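PDB 2QIK: UPF0131 protein ykqA from Bacillus subtilis, which probably acts as a gamma-glutamylcyclotransferase, releasing 5-oxoproline from gamma-glutamyl substrates. Local coordinates for residues R141-A145 against G146-Y150. Sequence-based numbering, arbitrary orientation.
Sequences RFQKA and GVDHY
The carbonyl oxygen of Phe-142 is gripped from beyond the helix end: Val-147 N donates to Phe-142 O at 3.0 Å, with an N-H...O angle of 154°, and Asp-148 N adds a weak, strongly bent bond at 3.4 Å. One residue along the helix, Gly-146 N reaches Gln-143 O at 3.1 Å, standing well above that carbonyl plane. With Gly-146 at positive phi, the Val-147 N to Phe-142 O and Gly-146 N to Gln-143 O bonds close the C-terminal end of helix 140-145 as a Schellman motif and turn the chain back beside its last turn. The reversal brings Val-147 and Asp-148 up against Phe-142. CG2 of Val-147 lies 4.0 Å from Phe-142 CB and 4.2 Å from Ala-145 CB, an apolar contact just past the cap. The carboxylate of Asp-148, its CG anti to the backbone N, is carried back along the helix. There OD1 sits 3.5 Å from Phe-142 CD1, approaching the ring obliquely, with ring and carboxylate planes 17° apart. Gln-143 runs alongside Asp-148 and points the same way, its CG 3.8 Å from Asp-148 CB, while its amide plane stands 80° from the carboxylate. A water bridges Gln-143 OE1 and Asp-148 OD2, 2.7 Å from the latter. The buried Phe-142 ring continues inward, stacking with Phe-151 and touching Tyr-200 and Arg-204, joining the turn to helix 198-204. This surface turn lies away from the predicted substrate site. Apolar groups of Phe-142, Ala-145 and Val-147 pack together, whereas the amide and carboxylate ends of Gln-143 and Asp-148 are linked through water while their CG and CB carbons touch, and main-chain N-H groups beyond the helix supply donors to the carbonyls of its last turn.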
# COMPACT_ATOMS: atom_id res chain seq x y z
N ARG A 141 -13.77 17.07 5.88
CA ARG A 141 -12.50 17.67 5.40
C ARG A 141 -12.58 17.81 3.87
O ARG A 141 -12.15 18.82 3.36
CB ARG A 141 -11.23 16.95 5.84
CG ARG A 141 -10.95 17.12 7.32
CD ARG A 141 -9.63 16.44 7.69
NE ARG A 141 -8.54 17.11 6.96
CZ ARG A 141 -7.28 16.69 6.92
NH1 ARG A 141 -7.02 15.60 7.55
NH2 ARG A 141 -6.36 17.35 6.18
N PHE A 142 -13.14 16.83 3.17
CA PHE A 142 -13.33 17.00 1.73
C PHE A 142 -14.11 18.27 1.44
O PHE A 142 -13.81 19.05 0.53
CB PHE A 142 -14.05 15.83 1.08
CG PHE A 142 -13.37 14.47 1.18
CD1 PHE A 142 -14.17 13.34 1.32
CD2 PHE A 142 -12.01 14.30 1.05
CE1 PHE A 142 -13.61 12.07 1.35
CE2 PHE A 142 -11.45 12.99 1.07
CZ PHE A 142 -12.27 11.90 1.27
N GLN A 143 -15.21 18.42 2.15
CA GLN A 143 -16.09 19.59 1.91
C GLN A 143 -15.33 20.88 2.18
O GLN A 143 -15.45 21.84 1.43
CB GLN A 143 -17.32 19.52 2.80
CG GLN A 143 -18.28 18.44 2.41
CD GLN A 143 -19.43 18.29 3.36
OE1 GLN A 143 -20.56 17.98 2.92
NE2 GLN A 143 -19.21 18.59 4.62
N LYS A 144 -14.57 20.97 3.27
CA LYS A 144 -13.77 22.17 3.59
C LYS A 144 -12.74 22.52 2.53
O LYS A 144 -12.46 23.68 2.30
CB LYS A 144 -13.09 22.07 4.92
CG LYS A 144 -14.01 22.08 6.08
CD LYS A 144 -13.24 22.02 7.37
CE LYS A 144 -13.80 20.95 8.26
NZ LYS A 144 -12.82 19.93 8.74
N ALA A 145 -12.18 21.49 1.88
CA ALA A 145 -11.18 21.67 0.87
C ALA A 145 -11.83 21.89 -0.51
O ALA A 145 -11.11 22.12 -1.46
CB ALA A 145 -10.30 20.46 0.83
N GLY A 146 -13.16 21.79 -0.64
CA GLY A 146 -13.81 21.96 -1.92
C GLY A 146 -13.65 20.83 -2.88
O GLY A 146 -13.80 21.00 -4.08
N VAL A 147 -13.34 19.63 -2.37
CA VAL A 147 -13.17 18.46 -3.18
C VAL A 147 -14.19 17.36 -3.02
O VAL A 147 -14.05 16.26 -3.57
CB VAL A 147 -11.73 17.87 -3.02
CG1 VAL A 147 -10.69 18.88 -3.42
CG2 VAL A 147 -11.48 17.32 -1.64
N ASP A 148 -15.20 17.59 -2.20
CA ASP A 148 -16.19 16.52 -1.95
C ASP A 148 -16.89 16.06 -3.19
O ASP A 148 -17.30 14.91 -3.25
CB ASP A 148 -17.23 16.85 -0.85
CG ASP A 148 -17.90 15.62 -0.33
OD1 ASP A 148 -17.20 14.64 0.01
OD2 ASP A 148 -19.13 15.57 -0.21
N HIS A 149 -17.02 16.93 -4.18
CA HIS A 149 -17.58 16.54 -5.45
C HIS A 149 -16.88 15.35 -6.10
O HIS A 149 -17.50 14.65 -6.91
CB HIS A 149 -17.60 17.74 -6.40
CG HIS A 149 -16.27 18.31 -6.79
ND1 HIS A 149 -15.57 17.86 -7.88
CD2 HIS A 149 -15.47 19.20 -6.16
CE1 HIS A 149 -14.44 18.53 -7.96
NE2 HIS A 149 -14.33 19.33 -6.93
N TYR A 150 -15.62 15.09 -5.74
CA TYR A 150 -14.87 13.94 -6.25
C TYR A 150 -15.17 12.64 -5.51
O TYR A 150 -14.83 11.59 -5.98
CB TYR A 150 -13.40 14.18 -6.18
CG TYR A 150 -12.83 15.19 -7.14
CD1 TYR A 150 -13.16 15.18 -8.50
CD2 TYR A 150 -11.91 16.13 -6.74
CE1 TYR A 150 -12.54 16.03 -9.41
CE2 TYR A 150 -11.34 16.99 -7.61
CZ TYR A 150 -11.64 16.92 -8.98
OH TYR A 150 -11.04 17.71 -9.94
O HOH W 1 -20.83 17.64 -0.01